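Local atomic coordinates of condensin complex subunit 3 (Schizosaccharomyces pombe, PDB entry 5OQR), a protein that serves as a HEAT-repeat regulatory subunit of condensin, the complex required to convert interphase chromatin into mitotic-like condensed chromosomes. Residues 214-218 / 219-223; 260-263 / 264-268; 360-363 / 364-368. All coordinates share one frame; numbering follows the deposited sequence.

Contact 1 of 3, residues 214-218 / 219-223; sequences PKIGD and FRYLS
The carboxylate of D218 meets R220 with both oxygens. OD1 of D218 accepts the backbone N of R220 at 2.9 Å in a nearly straight bond (175°), the donor standing above the carboxylate plane. OD2 of D218 takes the other end of the same residue: NH1 of R220 reaches its syn lone pair at 3.1 Å, with OD2 near the guanidinium plane; the opposite charges make this bond part of a salt bridge. With CG of D218 anti to its backbone N (chi1 -164°), the carboxylate lies forward along the chain, where both donors can find it.

The Y221 ring packs against CB of D218. That carbon sits over one face of the ring, 3.9 Å from its centroid, a CH-pi contact offset toward the rim. The methyl CG2 of I216 touches CD1 of Y221 at 3.4 Å. The backbone turns here too: Y221 N makes a weak bond to D218 O, and L222 N a regular one to F219 O.

Farther out, the F219 ring stacks with W254, and S223 caps K226 N at the start of helix 224-235. An aspartate oxygen bonded to the N-H two residues on defines an Asx turn, here within the loop joining helices 202-212 and 224-235.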
loop_
_atom_site.group_PDB
_atom_site.type_symbol
_atom_site.label_atom_id
_atom_site.label_comp_id
_atom_site.label_asym_id
_atom_site.label_seq_id
_atom_site.Cartn_x
_atom_site.Cartn_y
_atom_site.Cartn_z
ATOM N N PRO A 214 -15.024 -0.747 -16.276
ATOM C CA PRO A 214 -15.550 -0.973 -17.631
ATOM C C PRO A 214 -16.940 -0.405 -17.852
ATOM O O PRO A 214 -17.253 0.025 -18.969
ATOM C CB PRO A 214 -15.545 -2.501 -17.752
ATOM C CG PRO A 214 -14.543 -2.987 -16.744
ATOM C CD PRO A 214 -14.155 -1.853 -15.842
ATOM N N LYS A 215 -17.791 -0.393 -16.822
ATOM C CA LYS A 215 -19.119 0.193 -16.968
ATOM C C LYS A 215 -19.037 1.644 -17.418
ATOM O O LYS A 215 -19.921 2.121 -18.138
ATOM C CB LYS A 215 -19.893 0.076 -15.655
ATOM C CG LYS A 215 -20.685 -1.219 -15.530
ATOM C CD LYS A 215 -20.647 -1.791 -14.122
ATOM C CE LYS A 215 -21.298 -0.864 -13.109
ATOM N NZ LYS A 215 -21.454 -1.519 -11.780
ATOM N N ILE A 216 -17.991 2.360 -17.011
ATOM C CA ILE A 216 -17.739 3.694 -17.543
ATOM C C ILE A 216 -17.222 3.545 -18.967
ATOM O O ILE A 216 -16.181 2.923 -19.202
ATOM C CB ILE A 216 -16.744 4.458 -16.661
ATOM C CG1 ILE A 216 -17.266 4.551 -15.227
ATOM C CG2 ILE A 216 -16.521 5.858 -17.204
ATOM C CD1 ILE A 216 -16.182 4.683 -14.199
ATOM N N GLY A 217 -17.956 4.111 -19.925
ATOM C CA GLY A 217 -17.630 3.880 -21.324
ATOM C C GLY A 217 -16.203 4.257 -21.665
ATOM O O GLY A 217 -15.477 3.487 -22.299
ATOM N N ASP A 218 -15.775 5.443 -21.239
ATOM C CA ASP A 218 -14.492 5.999 -21.638
ATOM C C ASP A 218 -13.701 6.420 -20.410
ATOM O O ASP A 218 -14.263 6.960 -19.453
ATOM C CB ASP A 218 -14.687 7.199 -22.568
ATOM C CG ASP A 218 -13.427 7.569 -23.311
ATOM O OD1 ASP A 218 -12.328 7.261 -22.803
ATOM O OD2 ASP A 218 -13.533 8.168 -24.401
ATOM N N PHE A 219 -12.391 6.173 -20.444
ATOM C CA PHE A 219 -11.532 6.571 -19.335
ATOM C C PHE A 219 -11.297 8.074 -19.305
ATOM O O PHE A 219 -10.875 8.600 -18.271
ATOM C CB PHE A 219 -10.194 5.828 -19.411
ATOM C CG PHE A 219 -9.236 6.394 -20.424
ATOM C CD1 PHE A 219 -8.076 7.027 -20.017
ATOM C CD2 PHE A 219 -9.494 6.292 -21.779
ATOM C CE1 PHE A 219 -7.192 7.546 -20.942
ATOM C CE2 PHE A 219 -8.614 6.812 -22.707
ATOM C CZ PHE A 219 -7.463 7.438 -22.289
ATOM N N ARG A 220 -11.569 8.778 -20.407
ATOM C CA ARG A 220 -11.440 10.229 -20.414
ATOM C C ARG A 220 -12.459 10.902 -19.506
ATOM O O ARG A 220 -12.231 12.039 -19.080
ATOM C CB ARG A 220 -11.596 10.769 -21.834
ATOM C CG ARG A 220 -10.497 10.360 -22.799
ATOM C CD ARG A 220 -11.093 9.891 -24.111
ATOM N NE ARG A 220 -10.178 9.988 -25.241
ATOM C CZ ARG A 220 -10.494 9.612 -26.475
ATOM N NH1 ARG A 220 -11.699 9.116 -26.734
ATOM N NH2 ARG A 220 -9.609 9.727 -27.452
ATOM N N TYR A 221 -13.580 10.239 -19.211
ATOM C CA TYR A 221 -14.551 10.808 -18.284
ATOM C C TYR A 221 -13.899 11.169 -16.959
ATOM O O TYR A 221 -14.344 12.100 -16.278
ATOM C CB TYR A 221 -15.699 9.827 -18.035
ATOM C CG TYR A 221 -16.506 9.447 -19.261
ATOM C CD1 TYR A 221 -17.461 8.442 -19.192
ATOM C CD2 TYR A 221 -16.317 10.087 -20.480
ATOM C CE1 TYR A 221 -18.204 8.083 -20.296
ATOM C CE2 TYR A 221 -17.058 9.734 -21.593
ATOM C CZ TYR A 221 -18.001 8.731 -21.495
ATOM O OH TYR A 221 -18.742 8.373 -22.598
ATOM N N LEU A 222 -12.853 10.445 -16.577
ATOM C CA LEU A 222 -12.173 10.690 -15.318
ATOM C C LEU A 222 -11.234 11.882 -15.435
ATOM O O LEU A 222 -10.717 12.193 -16.511
ATOM C CB LEU A 222 -11.377 9.457 -14.893
ATOM C CG LEU A 222 -12.140 8.134 -14.860
ATOM C CD1 LEU A 222 -11.209 7.020 -14.432
ATOM C CD2 LEU A 222 -13.332 8.221 -13.928
ATOM N N SER A 223 -11.016 12.552 -14.308
ATOM C CA SER A 223 -10.008 13.595 -14.249
ATOM C C SER A 223 -8.623 12.978 -14.397
ATOM O O SER A 223 -8.391 11.824 -14.029
ATOM C CB SER A 223 -10.104 14.360 -12.932
ATOM O OG SER A 223 -9.725 13.539 -11.844
#

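Contact 2 of 3, residues 260-263 / 264-268; sequences NNLL and ELLER
The carbonyl O of L262 receives L266 N at 2.9 Å, with an N-H...O angle of 157°. It is one of three i to i+4 bonds of this short helix: L265 N reaches N261 O at 3.1 Å, and E267 N reaches L263 O at 3.0 Å.

The first turn is closed by a side chain. OD1 of N261 accepts E264 N at 3.0 Å, the donor lying in the amide's carbonyl plane on a lone pair. N261 is therefore the N-cap of helix 262-266, and it contributes through both of its oxygens, O to L265 and OD1 to E264. Chi1 (-166°) sets CG of N261 anti to the backbone N and beside the carbonyl carbon, and chi2 (-98°) then turns OD1 to E264 N. The capping side chain crosses E264 at about a right angle, with OD1 of N261 lying 3.6 Å from CB of E264.

The leucines meet by van der Waals contact alone: CD1 of L266 lies 4.1 Å from CD2 of L263 and 4.4 Å from CG of L262. L262 and L266 also touch helix 275-288 at F286 and I282, while L265 lies against W254 and L250 of helix 240-257.

E264 runs out extended from the first turn, its carboxylate close to the like-charged D259. The chemistry is thus divided: a neutral side-chain amide supplies an acceptor to a first-turn N-H, while R220, a long and weak partner of both E264 and D259, may partly offset their mutual repulsion, and the helix N-terminus may also favour the charge on E264.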
loop_
_atom_site.group_PDB
_atom_site.type_symbol
_atom_site.label_atom_id
_atom_site.label_comp_id
_atom_site.label_asym_id
_atom_site.label_seq_id
_atom_site.Cartn_x
_atom_site.Cartn_y
_atom_site.Cartn_z
ATOM N N ASN A 260 -6.516 2.872 -30.189
ATOM C CA ASN A 260 -5.427 1.905 -30.286
ATOM C C ASN A 260 -4.096 2.587 -30.589
ATOM O O ASN A 260 -3.233 2.017 -31.258
ATOM C CB ASN A 260 -5.729 0.836 -31.338
ATOM C CG ASN A 260 -6.890 -0.052 -30.945
ATOM O OD1 ASN A 260 -7.044 -0.408 -29.777
ATOM N ND2 ASN A 260 -7.715 -0.413 -31.917
ATOM N N ASN A 261 -3.925 3.813 -30.102
ATOM C CA ASN A 261 -2.697 4.580 -30.297
ATOM C C ASN A 261 -2.086 4.829 -28.923
ATOM O O ASN A 261 -2.573 5.669 -28.160
ATOM C CB ASN A 261 -2.974 5.886 -31.031
ATOM C CG ASN A 261 -1.711 6.535 -31.553
ATOM O OD1 ASN A 261 -1.161 7.439 -30.928
ATOM N ND2 ASN A 261 -1.239 6.067 -32.702
ATOM N N LEU A 262 -1.017 4.093 -28.615
ATOM C CA LEU A 262 -0.400 4.194 -27.299
ATOM C C LEU A 262 0.016 5.626 -26.990
ATOM O O LEU A 262 -0.146 6.095 -25.856
ATOM C CB LEU A 262 0.805 3.257 -27.220
ATOM C CG LEU A 262 1.475 3.124 -25.853
ATOM C CD1 LEU A 262 0.519 2.535 -24.834
ATOM C CD2 LEU A 262 2.723 2.272 -25.970
ATOM N N LEU A 263 0.555 6.338 -27.980
ATOM C CA LEU A 263 0.940 7.729 -27.767
ATOM C C LEU A 263 -0.263 8.576 -27.374
ATOM O O LEU A 263 -0.187 9.387 -26.445
ATOM C CB LEU A 263 1.596 8.291 -29.028
ATOM C CG LEU A 263 3.043 7.886 -29.311
ATOM C CD1 LEU A 263 3.495 8.486 -30.630
ATOM C CD2 LEU A 263 3.970 8.321 -28.190
ATOM N N GLU A 264 -1.384 8.405 -28.074
ATOM C CA GLU A 264 -2.573 9.187 -27.757
ATOM C C GLU A 264 -3.042 8.916 -26.333
ATOM O O GLU A 264 -3.532 9.823 -25.651
ATOM C CB GLU A 264 -3.685 8.880 -28.758
ATOM C CG GLU A 264 -4.905 9.773 -28.607
ATOM C CD GLU A 264 -5.879 9.636 -29.762
ATOM O OE1 GLU A 264 -7.049 10.042 -29.603
ATOM O OE2 GLU A 264 -5.475 9.121 -30.826
ATOM N N LEU A 265 -2.904 7.673 -25.870
ATOM C CA LEU A 265 -3.212 7.366 -24.478
ATOM C C LEU A 265 -2.248 8.074 -23.536
ATOM O O LEU A 265 -2.664 8.624 -22.511
ATOM C CB LEU A 265 -3.167 5.852 -24.259
ATOM C CG LEU A 265 -3.489 5.311 -22.861
ATOM C CD1 LEU A 265 -3.998 3.889 -22.972
ATOM C CD2 LEU A 265 -2.282 5.342 -21.932
ATOM N N LEU A 266 -0.954 8.060 -23.860
ATOM C CA LEU A 266 0.033 8.703 -23.001
ATOM C C LEU A 266 -0.255 10.190 -22.845
ATOM O O LEU A 266 -0.033 10.764 -21.773
ATOM C CB LEU A 266 1.435 8.488 -23.568
ATOM C CG LEU A 266 1.933 7.043 -23.601
ATOM C CD1 LEU A 266 3.213 6.941 -24.410
ATOM C CD2 LEU A 266 2.152 6.521 -22.197
ATOM N N GLU A 267 -0.749 10.833 -23.903
ATOM C CA GLU A 267 -1.042 12.258 -23.834
ATOM C C GLU A 267 -2.168 12.574 -22.861
ATOM O O GLU A 267 -2.331 13.736 -22.479
ATOM C CB GLU A 267 -1.390 12.785 -25.224
ATOM C CG GLU A 267 -0.260 12.640 -26.226
ATOM C CD GLU A 267 -0.648 13.090 -27.618
ATOM O OE1 GLU A 267 -1.704 13.741 -27.760
ATOM O OE2 GLU A 267 0.102 12.791 -28.571
ATOM N N ARG A 268 -2.942 11.571 -22.448
ATOM C CA ARG A 268 -4.022 11.757 -21.491
ATOM C C ARG A 268 -3.601 11.407 -20.069
ATOM O O ARG A 268 -4.462 11.227 -19.202
ATOM C CB ARG A 268 -5.235 10.921 -21.900
ATOM C CG ARG A 268 -5.815 11.265 -23.265
ATOM C CD ARG A 268 -6.717 12.490 -23.214
ATOM N NE ARG A 268 -5.972 13.733 -23.021
ATOM C CZ ARG A 268 -5.398 14.425 -24.000
ATOM N NH1 ARG A 268 -5.469 14.002 -25.255
ATOM N NH2 ARG A 268 -4.743 15.545 -23.723
#

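Contact 3 of 3, residues 360-363 / 364-368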
loop_
_atom_site.group_PDB
_atom_site.type_symbol
_atom_site.label_atom_id
_atom_site.label_comp_id
_atom_site.label_asym_id
_atom_site.label_seq_id
_atom_site.Cartn_x
_atom_site.Cartn_y
_atom_site.Cartn_z
ATOM N N CYS A 360 12.884 20.062 -21.486
ATOM C CA CYS A 360 13.549 19.537 -20.298
ATOM C C CYS A 360 13.190 18.074 -20.076
ATOM O O CYS A 360 14.059 17.252 -19.769
ATOM C CB CYS A 360 13.171 20.368 -19.073
ATOM S SG CYS A 360 13.877 22.018 -19.051
ATOM N N PHE A 361 11.912 17.731 -20.241
ATOM C CA PHE A 361 11.487 16.346 -20.091
ATOM C C PHE A 361 12.078 15.467 -21.185
ATOM O O PHE A 361 12.516 14.343 -20.914
ATOM C CB PHE A 361 9.961 16.273 -20.102
ATOM C CG PHE A 361 9.415 14.915 -19.780
ATOM C CD1 PHE A 361 9.442 14.432 -18.483
ATOM C CD2 PHE A 361 8.864 14.121 -20.771
ATOM C CE1 PHE A 361 8.941 13.184 -18.183
ATOM C CE2 PHE A 361 8.359 12.873 -20.475
ATOM C CZ PHE A 361 8.397 12.404 -19.180
ATOM N N ILE A 362 12.103 15.962 -22.424
ATOM C CA ILE A 362 12.660 15.187 -23.531
ATOM C C ILE A 362 14.144 14.930 -23.305
ATOM O O ILE A 362 14.625 13.801 -23.443
ATOM C CB ILE A 362 12.411 15.914 -24.866
ATOM C CG1 ILE A 362 10.911 15.995 -25.148
ATOM C CG2 ILE A 362 13.121 15.205 -26.015
ATOM C CD1 ILE A 362 10.542 16.964 -26.247
ATOM N N ILE A 363 14.895 15.981 -22.969
ATOM C CA ILE A 363 16.323 15.820 -22.703
ATOM C C ILE A 363 16.538 14.834 -21.564
ATOM O O ILE A 363 17.451 14.002 -21.607
ATOM C CB ILE A 363 16.961 17.190 -22.404
ATOM C CG1 ILE A 363 16.941 18.062 -23.661
ATOM C CG2 ILE A 363 18.395 17.029 -21.894
ATOM C CD1 ILE A 363 17.243 19.522 -23.406
ATOM N N GLU A 364 15.701 14.913 -20.530
ATOM C CA GLU A 364 15.776 13.965 -19.424
ATOM C C GLU A 364 15.703 12.527 -19.928
ATOM O O GLU A 364 16.513 11.679 -19.543
ATOM C CB GLU A 364 14.648 14.253 -18.437
ATOM C CG GLU A 364 14.699 13.443 -17.164
ATOM C CD GLU A 364 13.624 13.861 -16.180
ATOM O OE1 GLU A 364 13.066 12.982 -15.488
ATOM O OE2 GLU A 364 13.327 15.072 -16.111
ATOM N N GLN A 365 14.742 12.242 -20.805
ATOM C CA GLN A 365 14.600 10.887 -21.328
ATOM C C GLN A 365 15.825 10.469 -22.130
ATOM O O GLN A 365 16.267 9.317 -22.042
ATOM C CB GLN A 365 13.336 10.789 -22.185
ATOM C CG GLN A 365 12.053 11.140 -21.448
ATOM C CD GLN A 365 11.972 10.492 -20.079
ATOM O OE1 GLN A 365 12.279 9.314 -19.920
ATOM N NE2 GLN A 365 11.574 11.267 -19.078
ATOM N N LEU A 366 16.391 11.385 -22.917
ATOM C CA LEU A 366 17.548 11.040 -23.734
ATOM C C LEU A 366 18.768 10.754 -22.869
ATOM O O LEU A 366 19.568 9.867 -23.186
ATOM C CB LEU A 366 17.844 12.165 -24.725
ATOM C CG LEU A 366 16.765 12.457 -25.770
ATOM C CD1 LEU A 366 17.208 13.591 -26.676
ATOM C CD2 LEU A 366 16.440 11.220 -26.591
ATOM N N LEU A 367 18.931 11.493 -21.774
ATOM C CA LEU A 367 20.030 11.215 -20.858
ATOM C C LEU A 367 19.872 9.844 -20.211
ATOM O O LEU A 367 20.861 9.135 -19.995
ATOM C CB LEU A 367 20.108 12.307 -19.793
ATOM C CG LEU A 367 20.554 13.680 -20.293
ATOM C CD1 LEU A 367 20.283 14.749 -19.250
ATOM C CD2 LEU A 367 22.028 13.655 -20.656
ATOM N N TYR A 368 18.636 9.453 -19.891
ATOM C CA TYR A 368 18.405 8.125 -19.335
ATOM C C TYR A 368 18.801 7.041 -20.325
ATOM O O TYR A 368 19.423 6.042 -19.947
ATOM C CB TYR A 368 16.937 7.963 -18.932
ATOM C CG TYR A 368 16.600 8.529 -17.573
ATOM C CD1 TYR A 368 17.332 8.175 -16.451
ATOM C CD2 TYR A 368 15.549 9.419 -17.411
ATOM C CE1 TYR A 368 17.029 8.687 -15.207
ATOM C CE2 TYR A 368 15.239 9.940 -16.175
ATOM C CZ TYR A 368 15.982 9.570 -15.075
ATOM O OH TYR A 368 15.678 10.085 -13.837
#
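NE2 of Q365 lies over one face of the F361 ring, 3.3 Å above its plane and offset toward the rim, with CZ and CE1 of F361 each 3.4 Å from NE2. Ring and amide planes are 45° apart, so the amide is tilted over the ring and does not stack flat on it. Q365 gets there by folding back at chi2 (-45°), while its other end, OE1, is hydrogen-bonded to R315, which also makes a cation-pi contact with Y368. Cutting F361 back to an alanine removes the ring face, which is likely to open a gap beside NE2 and leave the Q365 amide held mainly through OE1.

The backbone adds four successive i to i+4 hydrogen bonds, from E364 N to C360 O (3.0 Å) through to L367 N to I363 O (2.9 Å), evidence of unbroken alpha helix.

Apolar contact is made by I363 and L367, which lie side by side and point the same way, CG2 of I363 being 4.0 Å from CD1 of L367. I362 CG2 and L366 CD1 approach more loosely, at 4.4 Å.

Outward, F361, I362 and Q365 touch helix 308-324, I363 and L366 touch helix 336-348, and L367 meets L404 and L408 of helix 399-412. Helix 356-372 is thus covered by three helices near it in the chain, the stacking of successive helices expected of an alpha solenoid such as this HEAT-repeat subunit.

The three contacts follow one another along the chain without overlapping. Contact 1 lies in the loop between helices 202-212 and 224-235, contact 2 on the short helix 262-266 after helix 240-257, and contact 3 on helix 356-372. Contacts 1 and 2 have centres 15 Å apart, and they touch through the weak R220–E264 ion pair and through packing of F219 CE1 on R268 CB (4.0 Å). Contact 3 stands apart, its nearest atoms about 9 Å from contact 2 and about 16 Å from contact 1. Helix 308-324 bridges this gap, touching residues of contacts 2 and 3. Such stepwise neighbour-to-neighbour packing suits an elongated all-helical solenoid.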